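Local coordinates for protein putative Xylose isomerase (Rhodospirillum rubrum, PDB 3QXB) that probably acts as a metal-dependent sugar isomerase, a xylose isomerase-like TIM barrel whose bound iron and manganese ions mark the likely active site, at residues E50-Y56 against T85-G91; P61-D65 against Q114-A119; G132-G136 against A156-W160; I245-G250 against F258-V264. All coordinates share one frame; numbering follows the deposited sequence.

Interaction 1 of 4, residues E50-Y56 against T85-G91; sequences EYVQYTY and TIESTFG
Q53 and S88 meet side chain to side chain across two neighbouring parallel strands of the TIM barrel, 51-55 and 85-90, joined by helix 65-81 in a beta-alpha-beta unit. The segment axes diverge by 23°. From the middle toward the C-terminal ends the packing is tight. Q53 runs out extended, its CG anti to the backbone N (chi1 -171°), so that NE2 donates to S88 OG at 2.8 Å, with OG lying close to the amide plane; NE2 also comes within 3.4 Å of F90 CD1. The other end of this amide, OE1, accepts from H244 NE2 of the metal site and from N25, which ties the sheet contact to the metal centre. On the sheet face of Y54, its CD2 packs 3.7 Å from T89 CG2, and Y54 OH bonds to T59. The opposite end is looser and partly exposed: E87 reaches back beside Y51, its OE2 3.4 Å from Y51 CD1, while its carboxylate is held by T282 and K21. Backbone bonds, such as Y54 N to S88 O (2.9 Å), join the strands along their length. Past the C-terminal ends of the strands, G91 CA sits over the Y56 ring, 3.7 Å from its centroid.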
# COMPACT_ATOMS: atom_id res chain seq x y z
N GLU A 50 -22.47 -12.82 3.56
CA GLU A 50 -22.33 -13.43 4.88
C GLU A 50 -20.87 -13.76 5.20
O GLU A 50 -20.38 -13.54 6.33
CB GLU A 50 -23.20 -14.69 4.85
CG GLU A 50 -23.15 -15.49 6.08
CD GLU A 50 -24.04 -16.72 6.00
OE1 GLU A 50 -24.81 -16.87 5.00
OE2 GLU A 50 -23.93 -17.50 6.96
N TYR A 51 -20.13 -14.18 4.19
CA TYR A 51 -18.72 -14.55 4.35
C TYR A 51 -17.74 -13.40 4.06
O TYR A 51 -17.76 -12.76 3.00
CB TYR A 51 -18.42 -15.78 3.54
CG TYR A 51 -19.41 -16.89 3.89
CD1 TYR A 51 -19.32 -17.58 5.09
CD2 TYR A 51 -20.45 -17.21 3.03
CE1 TYR A 51 -20.25 -18.60 5.42
CE2 TYR A 51 -21.38 -18.21 3.36
CZ TYR A 51 -21.27 -18.90 4.55
OH TYR A 51 -22.18 -19.90 4.86
N VAL A 52 -16.87 -13.16 5.03
CA VAL A 52 -16.01 -12.02 5.02
C VAL A 52 -14.54 -12.41 5.23
O VAL A 52 -14.24 -13.29 6.03
CB VAL A 52 -16.43 -11.09 6.15
CG1 VAL A 52 -15.47 -9.93 6.26
CG2 VAL A 52 -17.91 -10.62 5.98
N GLN A 53 -13.64 -11.75 4.51
CA GLN A 53 -12.21 -11.83 4.79
C GLN A 53 -11.77 -10.45 5.22
O GLN A 53 -11.90 -9.46 4.46
CB GLN A 53 -11.40 -12.31 3.59
CG GLN A 53 -10.00 -12.60 3.87
CD GLN A 53 -9.31 -13.28 2.73
OE1 GLN A 53 -9.12 -12.69 1.65
NE2 GLN A 53 -8.90 -14.55 2.96
N TYR A 54 -11.28 -10.38 6.46
CA TYR A 54 -10.88 -9.12 7.05
C TYR A 54 -9.48 -8.82 6.56
O TYR A 54 -8.69 -9.73 6.43
CB TYR A 54 -10.91 -9.28 8.56
CG TYR A 54 -10.50 -8.07 9.38
CD1 TYR A 54 -11.43 -7.08 9.75
CD2 TYR A 54 -9.21 -7.95 9.86
CE1 TYR A 54 -11.05 -5.98 10.53
CE2 TYR A 54 -8.86 -6.88 10.66
CZ TYR A 54 -9.77 -5.90 10.99
OH TYR A 54 -9.33 -4.81 11.78
N THR A 55 -9.18 -7.56 6.24
CA THR A 55 -7.86 -7.20 5.70
C THR A 55 -6.95 -6.55 6.78
O THR A 55 -7.41 -5.74 7.59
CB THR A 55 -7.99 -6.23 4.48
OG1 THR A 55 -6.69 -5.87 3.98
CG2 THR A 55 -8.76 -4.93 4.83
N TYR A 56 -5.67 -6.90 6.78
CA TYR A 56 -4.69 -6.21 7.65
C TYR A 56 -4.68 -4.68 7.41
O TYR A 56 -4.25 -3.93 8.26
CB TYR A 56 -3.29 -6.69 7.39
CG TYR A 56 -2.96 -8.18 7.63
CD1 TYR A 56 -3.91 -9.12 8.02
CD2 TYR A 56 -1.69 -8.64 7.38
CE1 TYR A 56 -3.56 -10.45 8.18
CE2 TYR A 56 -1.34 -9.98 7.52
CZ TYR A 56 -2.26 -10.88 7.91
OH TYR A 56 -1.86 -12.21 8.10
N THR A 85 -19.81 -14.00 9.12
CA THR A 85 -18.72 -14.87 9.52
C THR A 85 -17.44 -14.38 8.89
O THR A 85 -17.28 -14.48 7.68
CB THR A 85 -18.96 -16.32 9.04
OG1 THR A 85 -20.20 -16.78 9.59
CG2 THR A 85 -17.82 -17.26 9.44
N ILE A 86 -16.55 -13.86 9.73
CA ILE A 86 -15.17 -13.59 9.33
C ILE A 86 -14.35 -14.90 9.34
O ILE A 86 -13.97 -15.43 10.41
CB ILE A 86 -14.50 -12.54 10.19
CG1 ILE A 86 -15.30 -11.24 10.19
CG2 ILE A 86 -13.01 -12.29 9.68
CD1 ILE A 86 -14.61 -10.10 10.92
N GLU A 87 -14.21 -15.47 8.13
CA GLU A 87 -13.50 -16.71 7.91
C GLU A 87 -11.98 -16.64 8.03
O GLU A 87 -11.31 -17.64 8.40
CB GLU A 87 -13.90 -17.27 6.52
CG GLU A 87 -15.36 -17.63 6.50
CD GLU A 87 -15.80 -18.36 5.22
OE1 GLU A 87 -15.49 -17.88 4.12
OE2 GLU A 87 -16.44 -19.41 5.36
N SER A 88 -11.42 -15.47 7.76
CA SER A 88 -9.99 -15.31 7.80
C SER A 88 -9.67 -13.85 7.77
O SER A 88 -10.51 -13.02 7.45
CB SER A 88 -9.30 -15.96 6.61
OG SER A 88 -9.91 -15.58 5.38
N THR A 89 -8.45 -13.56 8.15
CA THR A 89 -7.84 -12.27 8.01
C THR A 89 -6.81 -12.50 6.95
O THR A 89 -6.42 -13.65 6.67
CB THR A 89 -7.13 -11.73 9.30
OG1 THR A 89 -6.10 -12.63 9.72
CG2 THR A 89 -8.13 -11.47 10.45
N PHE A 90 -6.38 -11.42 6.30
CA PHE A 90 -5.46 -11.54 5.17
C PHE A 90 -4.69 -10.27 4.94
O PHE A 90 -5.24 -9.19 5.07
CB PHE A 90 -6.21 -11.90 3.90
CG PHE A 90 -5.43 -12.85 2.99
CD1 PHE A 90 -5.52 -14.21 3.19
CD2 PHE A 90 -4.61 -12.37 1.98
CE1 PHE A 90 -4.77 -15.08 2.43
CE2 PHE A 90 -3.88 -13.25 1.21
CZ PHE A 90 -3.98 -14.59 1.42
N GLY A 91 -3.44 -10.41 4.49
CA GLY A 91 -2.59 -9.29 4.06
C GLY A 91 -3.21 -8.44 2.97
O GLY A 91 -3.96 -8.95 2.09
O HOH W 1 -6.58 -8.15 2.20

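Interaction 2 of 4, residues P61-D65 against Q114-A119; sequences PWWPD and QHLKRA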
# COMPACT_ATOMS: atom_id res chain seq x y z
N PRO A 61 -1.08 -5.15 11.87
CA PRO A 61 -0.48 -6.10 12.82
C PRO A 61 0.66 -5.48 13.65
O PRO A 61 0.83 -5.79 14.81
CB PRO A 61 0.06 -7.21 11.89
CG PRO A 61 -0.89 -7.24 10.74
CD PRO A 61 -1.22 -5.73 10.53
N TRP A 62 1.41 -4.59 13.05
CA TRP A 62 2.49 -3.85 13.75
C TRP A 62 2.04 -2.89 14.86
O TRP A 62 2.82 -2.52 15.74
CB TRP A 62 3.36 -3.10 12.75
CG TRP A 62 4.22 -3.97 11.92
CD1 TRP A 62 4.11 -4.17 10.59
CD2 TRP A 62 5.35 -4.71 12.35
NE1 TRP A 62 5.09 -5.02 10.16
CE2 TRP A 62 5.84 -5.40 11.23
CE3 TRP A 62 5.94 -4.94 13.60
CZ2 TRP A 62 6.95 -6.24 11.30
CZ3 TRP A 62 7.02 -5.78 13.68
CH2 TRP A 62 7.53 -6.40 12.55
N TRP A 63 0.80 -2.45 14.84
CA TRP A 63 0.31 -1.53 15.90
C TRP A 63 0.48 -2.14 17.29
O TRP A 63 0.40 -3.35 17.42
CB TRP A 63 -1.15 -1.18 15.67
CG TRP A 63 -1.43 -0.28 14.52
CD1 TRP A 63 -0.52 0.43 13.75
CD2 TRP A 63 -2.72 0.04 14.01
NE1 TRP A 63 -1.19 1.14 12.79
CE2 TRP A 63 -2.54 0.94 12.95
CE3 TRP A 63 -4.02 -0.33 14.37
CZ2 TRP A 63 -3.62 1.47 12.23
CZ3 TRP A 63 -5.08 0.20 13.68
CH2 TRP A 63 -4.88 1.04 12.58
N PRO A 64 0.67 -1.33 18.34
CA PRO A 64 0.75 -1.89 19.68
C PRO A 64 -0.48 -2.71 20.00
O PRO A 64 -1.60 -2.36 19.59
CB PRO A 64 0.89 -0.66 20.60
CG PRO A 64 1.42 0.39 19.73
CD PRO A 64 1.00 0.11 18.32
N ASP A 65 -0.22 -3.84 20.65
CA ASP A 65 -1.21 -4.90 20.84
C ASP A 65 -2.52 -4.38 21.42
O ASP A 65 -3.58 -4.76 20.96
CB ASP A 65 -0.68 -5.95 21.84
CG ASP A 65 0.52 -6.70 21.31
OD1 ASP A 65 1.17 -6.20 20.37
OD2 ASP A 65 0.83 -7.78 21.86
N GLN A 114 7.95 -11.82 12.16
CA GLN A 114 7.32 -11.07 13.24
C GLN A 114 6.03 -10.43 12.73
O GLN A 114 4.99 -10.40 13.42
CB GLN A 114 8.32 -10.03 13.77
CG GLN A 114 7.77 -9.27 15.03
CD GLN A 114 8.74 -8.34 15.69
OE1 GLN A 114 8.52 -7.93 16.85
NE2 GLN A 114 9.81 -7.97 15.00
N HIS A 115 6.03 -9.99 11.47
CA HIS A 115 4.83 -9.45 10.86
C HIS A 115 3.69 -10.43 10.96
O HIS A 115 2.64 -10.09 11.49
CB HIS A 115 5.08 -9.06 9.40
CG HIS A 115 3.86 -8.54 8.70
ND1 HIS A 115 3.31 -7.30 8.97
CD2 HIS A 115 3.12 -9.07 7.70
CE1 HIS A 115 2.25 -7.12 8.20
NE2 HIS A 115 2.13 -8.16 7.40
N LEU A 116 3.91 -11.66 10.46
CA LEU A 116 2.91 -12.71 10.49
C LEU A 116 2.56 -13.22 11.90
O LEU A 116 1.39 -13.52 12.18
CB LEU A 116 3.33 -13.86 9.57
CG LEU A 116 2.38 -15.02 9.30
CD1 LEU A 116 0.95 -14.56 9.02
CD2 LEU A 116 2.93 -15.86 8.17
N LYS A 117 3.58 -13.35 12.76
CA LYS A 117 3.37 -13.66 14.17
C LYS A 117 2.39 -12.67 14.80
O LYS A 117 1.44 -13.07 15.48
CB LYS A 117 4.68 -13.67 14.93
CG LYS A 117 4.61 -13.96 16.44
CD LYS A 117 4.27 -12.71 17.25
CE LYS A 117 4.50 -12.93 18.73
NZ LYS A 117 3.96 -11.83 19.53
N ARG A 118 2.59 -11.39 14.54
CA ARG A 118 1.69 -10.37 15.08
C ARG A 118 0.30 -10.45 14.45
O ARG A 118 -0.70 -10.27 15.15
CB ARG A 118 2.33 -8.99 14.91
CG ARG A 118 3.54 -8.81 15.82
CD ARG A 118 4.15 -7.40 15.78
NE ARG A 118 3.23 -6.44 16.40
CZ ARG A 118 3.12 -6.22 17.70
NH1 ARG A 118 3.90 -6.84 18.58
NH2 ARG A 118 2.24 -5.32 18.14
N ALA A 119 0.24 -10.71 13.15
CA ALA A 119 -1.05 -10.95 12.49
C ALA A 119 -1.79 -12.16 13.08
O ALA A 119 -3.01 -12.13 13.24
CB ALA A 119 -0.87 -11.15 10.96
O HOH W 2 4.17 -6.55 21.46
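This is a loop-on-helix contact, partly buried, in which residues 61-65, leading from strand 51-55 into helix 65-81, lie against helix 106-125 about 17 Å (centre to centre) from the middle of the chain. R118 carries its polar half. A bend at chi3 (68°) turns the guanidinium back to the loop, where NE donates to P61 O at 3.0 Å and NH2 to W63 O at 2.8 Å. The second acceptor lies in the guanidinium plane, the first some 21° out of it. NH2 also forms a salt bridge with D65 OD1, at 2.6 Å but with a weak, bent hydrogen bond, and a water links OD1 to NH1. Three grips from different directions would fix the rotation of the group. The apolar half belongs to P61 and W62: P61 CG packs on A119 CB at 3.9 Å, while H115 CA lies over a face of the W62 indole and Q114 NE2 at its edge. The W62 and H115 rings meet obliquely, and H115 NE2 is hydrogen-bonded to S95 OG. W62 continues outward into an edge-to-face pair with W63 of the second subunit, and Q114 touches P64 of that subunit. With P64 as N-cap of helix 65-81, the arrangement is a beta-alpha loop of a TIM barrel, folded onto the next barrel helix at the subunit interface.

Interaction 3 of 4, residues G132-G136 against A156-W160; sequences GMPFG and ARDMW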
# COMPACT_ATOMS: atom_id res chain seq x y z
N GLY A 132 -3.63 -15.46 6.32
CA GLY A 132 -2.69 -15.71 5.26
C GLY A 132 -2.18 -14.45 4.57
O GLY A 132 -2.61 -13.31 4.88
N MSE A 133 -1.25 -14.65 3.65
CA MSE A 133 -0.67 -13.59 2.88
C MSE A 133 0.17 -14.19 1.73
O MSE A 133 0.44 -15.41 1.73
CB MSE A 133 0.23 -12.72 3.77
CG MSE A 133 1.32 -13.52 4.52
SE MSE A 133 2.46 -12.55 5.77
CE MSE A 133 3.62 -11.76 4.48
N PRO A 134 0.57 -13.35 0.77
CA PRO A 134 1.62 -13.78 -0.16
C PRO A 134 2.88 -14.09 0.61
O PRO A 134 3.12 -13.55 1.69
CB PRO A 134 1.81 -12.56 -1.08
CG PRO A 134 0.57 -11.69 -0.86
CD PRO A 134 0.06 -12.00 0.49
N PHE A 135 3.68 -14.98 0.06
CA PHE A 135 4.81 -15.55 0.76
C PHE A 135 5.94 -14.55 0.98
O PHE A 135 6.66 -14.64 1.97
CB PHE A 135 5.33 -16.75 -0.04
CG PHE A 135 6.14 -17.73 0.76
CD1 PHE A 135 5.58 -18.43 1.80
CD2 PHE A 135 7.43 -18.02 0.40
CE1 PHE A 135 6.29 -19.39 2.47
CE2 PHE A 135 8.15 -18.97 1.10
CZ PHE A 135 7.59 -19.64 2.13
N GLY A 136 6.11 -13.61 0.06
CA GLY A 136 7.23 -12.65 0.14
C GLY A 136 7.87 -12.41 -1.20
O GLY A 136 7.38 -12.90 -2.23
N ALA A 156 12.80 -19.44 4.69
CA ALA A 156 11.43 -19.01 4.70
C ALA A 156 10.53 -20.18 5.09
O ALA A 156 9.65 -20.02 5.91
CB ALA A 156 11.03 -18.46 3.36
N ARG A 157 10.75 -21.33 4.46
CA ARG A 157 9.96 -22.55 4.72
C ARG A 157 10.04 -22.97 6.19
O ARG A 157 9.03 -23.28 6.81
CB ARG A 157 10.43 -23.69 3.77
CG ARG A 157 10.44 -25.11 4.36
CD ARG A 157 10.88 -26.15 3.31
NE ARG A 157 12.32 -26.17 3.06
CZ ARG A 157 12.89 -26.51 1.91
NH1 ARG A 157 12.14 -26.83 0.88
NH2 ARG A 157 14.21 -26.49 1.77
N ASP A 158 11.24 -22.94 6.76
CA ASP A 158 11.42 -23.26 8.16
C ASP A 158 10.66 -22.23 9.02
O ASP A 158 10.05 -22.59 10.00
CB ASP A 158 12.90 -23.31 8.56
CG ASP A 158 13.63 -24.53 7.98
OD1 ASP A 158 12.95 -25.51 7.55
OD2 ASP A 158 14.88 -24.49 7.95
N MSE A 159 10.66 -20.98 8.62
CA MSE A 159 9.88 -19.96 9.35
C MSE A 159 8.39 -20.29 9.38
O MSE A 159 7.74 -20.09 10.42
CB MSE A 159 10.09 -18.60 8.75
CG MSE A 159 11.46 -18.02 9.10
SE MSE A 159 11.73 -16.28 8.42
CE MSE A 159 13.35 -15.94 9.26
N TRP A 160 7.83 -20.72 8.25
CA TRP A 160 6.40 -20.95 8.18
C TRP A 160 6.01 -22.15 9.01
O TRP A 160 4.90 -22.21 9.55
CB TRP A 160 5.89 -21.10 6.73
CG TRP A 160 5.58 -19.74 6.11
CD1 TRP A 160 6.47 -18.79 5.76
CD2 TRP A 160 4.29 -19.20 5.83
NE1 TRP A 160 5.83 -17.68 5.26
CE2 TRP A 160 4.48 -17.90 5.32
CE3 TRP A 160 2.98 -19.66 5.99
CZ2 TRP A 160 3.43 -17.09 4.91
CZ3 TRP A 160 1.94 -18.86 5.60
CH2 TRP A 160 2.17 -17.58 5.08
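F135 and W160 lie against each other with their side chains running in opposite directions. F135 CE1 sits over one face of the indole, 3.3 Å from W160 NE1 and offset toward the rim. The ring of F135 and the five-membered ring of W160 have centroids 4.5 Å apart and planes inclined at 32°, so the rings meet obliquely. F135 reaches this place because its CG lies anti to the backbone N (chi1 -159°), which swings the ring from the loop after strand 130-133 toward helix 146-170. Its far rim then touches the helix itself, with CE2 3.7 Å from A156 CB, one turn before W160. At the other end of the indole, near its plane, selenomethionine M133 brings CG to 4.2 Å from W160 CZ2.

The next shell holds these groups in place. V177 of strand 174-177 touches both F135 and W160, L116 of helix 106-125 and the F101 ring also meet the indole, and P187 packs on F135. Backbone bonds from M133 to Y176 and E178 tie strand 130-133 to its neighbour in the barrel, and the side chain of M133 lies about 6 Å from that of the metal ligand E178.

The touching side-chain atoms are almost all carbon, and the one polar side-chain atom in the contact, W160 NE1, faces carbons of the F135 ring. The contact therefore implies cohesion by dispersion and apolar burial, joining the C-terminal end of barrel strand 130-133 and the loop after it to helix 146-170.

Interaction 4 of 4, residues I245-G250 against F258-V264; sequences IQQTDG and FTQPGVV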
# COMPACT_ATOMS: atom_id res chain seq x y z
N ILE A 245 -11.58 -13.42 -6.03
CA ILE A 245 -12.16 -13.21 -7.34
C ILE A 245 -12.11 -11.70 -7.64
O ILE A 245 -12.27 -10.88 -6.77
CB ILE A 245 -13.59 -13.81 -7.47
CG1 ILE A 245 -14.58 -13.17 -6.49
CG2 ILE A 245 -13.57 -15.38 -7.33
CD1 ILE A 245 -16.05 -13.61 -6.75
N GLN A 246 -11.89 -11.38 -8.92
CA GLN A 246 -11.85 -10.01 -9.43
C GLN A 246 -12.09 -10.08 -10.93
O GLN A 246 -12.00 -11.15 -11.53
CB GLN A 246 -10.49 -9.38 -9.19
CG GLN A 246 -9.33 -10.38 -9.44
CD GLN A 246 -8.05 -9.69 -9.87
OE1 GLN A 246 -8.05 -8.88 -10.82
NE2 GLN A 246 -6.95 -10.01 -9.20
N GLN A 247 -12.40 -8.93 -11.51
CA GLN A 247 -12.52 -8.81 -12.95
C GLN A 247 -11.18 -8.30 -13.45
O GLN A 247 -10.48 -7.53 -12.78
CB GLN A 247 -13.71 -7.91 -13.33
CG GLN A 247 -14.06 -7.81 -14.79
CD GLN A 247 -14.36 -9.13 -15.48
OE1 GLN A 247 -13.46 -9.92 -15.71
NE2 GLN A 247 -15.62 -9.33 -15.89
N THR A 248 -10.80 -8.81 -14.62
CA THR A 248 -9.51 -8.48 -15.17
C THR A 248 -9.53 -8.70 -16.69
O THR A 248 -10.37 -9.44 -17.18
CB THR A 248 -8.42 -9.36 -14.53
OG1 THR A 248 -7.15 -9.05 -15.10
CG2 THR A 248 -8.75 -10.86 -14.72
N ASP A 249 -8.62 -8.05 -17.40
CA ASP A 249 -8.40 -8.35 -18.82
C ASP A 249 -7.23 -9.31 -18.98
O ASP A 249 -6.89 -9.69 -20.09
CB ASP A 249 -8.15 -7.07 -19.64
CG ASP A 249 -6.93 -6.31 -19.18
OD1 ASP A 249 -6.29 -6.74 -18.20
OD2 ASP A 249 -6.63 -5.27 -19.77
N GLY A 250 -6.60 -9.69 -17.88
CA GLY A 250 -5.51 -10.64 -17.95
C GLY A 250 -4.18 -10.05 -18.37
O GLY A 250 -3.24 -10.80 -18.55
N PHE A 258 -17.07 -6.30 -10.91
CA PHE A 258 -17.84 -7.00 -11.90
C PHE A 258 -18.88 -6.15 -12.65
O PHE A 258 -19.69 -6.67 -13.43
CB PHE A 258 -18.42 -8.28 -11.29
CG PHE A 258 -17.35 -9.25 -10.87
CD1 PHE A 258 -16.83 -10.16 -11.76
CD2 PHE A 258 -16.81 -9.20 -9.58
CE1 PHE A 258 -15.84 -11.02 -11.39
CE2 PHE A 258 -15.82 -10.04 -9.20
CZ PHE A 258 -15.33 -10.95 -10.09
N THR A 259 -18.84 -4.84 -12.46
CA THR A 259 -19.47 -3.94 -13.43
C THR A 259 -18.56 -3.64 -14.66
O THR A 259 -19.00 -3.02 -15.63
CB THR A 259 -19.89 -2.62 -12.79
OG1 THR A 259 -18.71 -1.88 -12.45
CG2 THR A 259 -20.77 -2.86 -11.52
N GLN A 260 -17.29 -4.06 -14.59
CA GLN A 260 -16.32 -3.82 -15.66
C GLN A 260 -16.21 -5.00 -16.65
O GLN A 260 -16.37 -6.16 -16.27
CB GLN A 260 -14.95 -3.56 -15.06
CG GLN A 260 -14.88 -2.34 -14.18
CD GLN A 260 -15.43 -1.12 -14.88
OE1 GLN A 260 -16.52 -0.65 -14.55
NE2 GLN A 260 -14.71 -0.64 -15.89
N PRO A 261 -15.94 -4.69 -17.94
CA PRO A 261 -15.68 -5.76 -18.89
C PRO A 261 -14.34 -6.45 -18.63
O PRO A 261 -13.42 -5.84 -18.10
CB PRO A 261 -15.69 -5.06 -20.27
CG PRO A 261 -15.91 -3.64 -20.03
CD PRO A 261 -16.00 -3.37 -18.57
N GLY A 262 -14.26 -7.72 -18.97
CA GLY A 262 -13.05 -8.52 -18.80
C GLY A 262 -13.36 -10.00 -18.94
O GLY A 262 -14.49 -10.38 -19.28
N VAL A 263 -12.36 -10.83 -18.67
CA VAL A 263 -12.41 -12.26 -19.02
C VAL A 263 -12.95 -13.12 -17.89
O VAL A 263 -13.23 -14.29 -18.09
CB VAL A 263 -11.01 -12.81 -19.42
CG1 VAL A 263 -10.53 -12.13 -20.71
CG2 VAL A 263 -9.98 -12.61 -18.29
N VAL A 264 -13.09 -12.53 -16.70
CA VAL A 264 -13.60 -13.25 -15.54
C VAL A 264 -15.04 -12.82 -15.32
O VAL A 264 -15.36 -11.98 -14.47
CB VAL A 264 -12.74 -13.00 -14.28
CG1 VAL A 264 -13.30 -13.77 -13.08
CG2 VAL A 264 -11.31 -13.42 -14.57
O HOH W 3 -18.23 -8.32 -15.18
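A bend at chi2 (57°), following a CG set anti to the backbone N (chi1 -174°), folds Q247 across to residues 258-264 and places its amide among their backbone groups. OE1 takes two N-H donors in its carbonyl plane, each on a lone pair: V264 N at 2.8 Å and T248 N, the next residue of its own segment, at 3.1 Å. NE2 makes a weak bond to Q260 O at 3.3 Å and a firmer one to a water that also bridges F258 O and Q260 O. The amide is thus gripped at both ends. Beside it V263 N donates to T248 O at 2.8 Å, nearly straight at 164°, and T248 CG2 packs 3.6 Å from V264 CG2. T248 OG1 accepts from G250 N, closing an ST turn. The F258 ring takes Q247 CB over one face near its rim, with CZ 3.5 Å from Q246 C. Q246 O is buried here without a polar partner, whereas its side-chain amide is hydrogen-bonded: NE2 to metal ligands D213 and D253, OE1 to H255 N. The whole is a long beta-alpha loop after barrel strand 240-245, folded back on itself, with metal ligands D253 and H255 between the two segments, consistent with the C-terminal end of a TIM barrel, where this fold's active site lies.

In the fold
The four contacts come from one closed eight-stranded parallel barrel. Interactions 1 and 2 alternate along the chain, interaction 3 follows both, and interaction 4 comes last. The first three form a connected patch: centres lie 15 to 19 Å apart, Y56 of interaction 1 packs on P61 and A119 of interaction 2, L116 of interaction 2 touches W160 of interaction 3, and strands 85-90 and 130-133 are sheet neighbours. Interaction 4 stands apart, across the chain's centre from interactions 2 and 3, about 33 and 29 Å away by centres. Interactions 1 and 4 border the metal site and interaction 3 lies farther from it; interaction 2 packs against the second subunit, which Y56 of interaction 1 also touches.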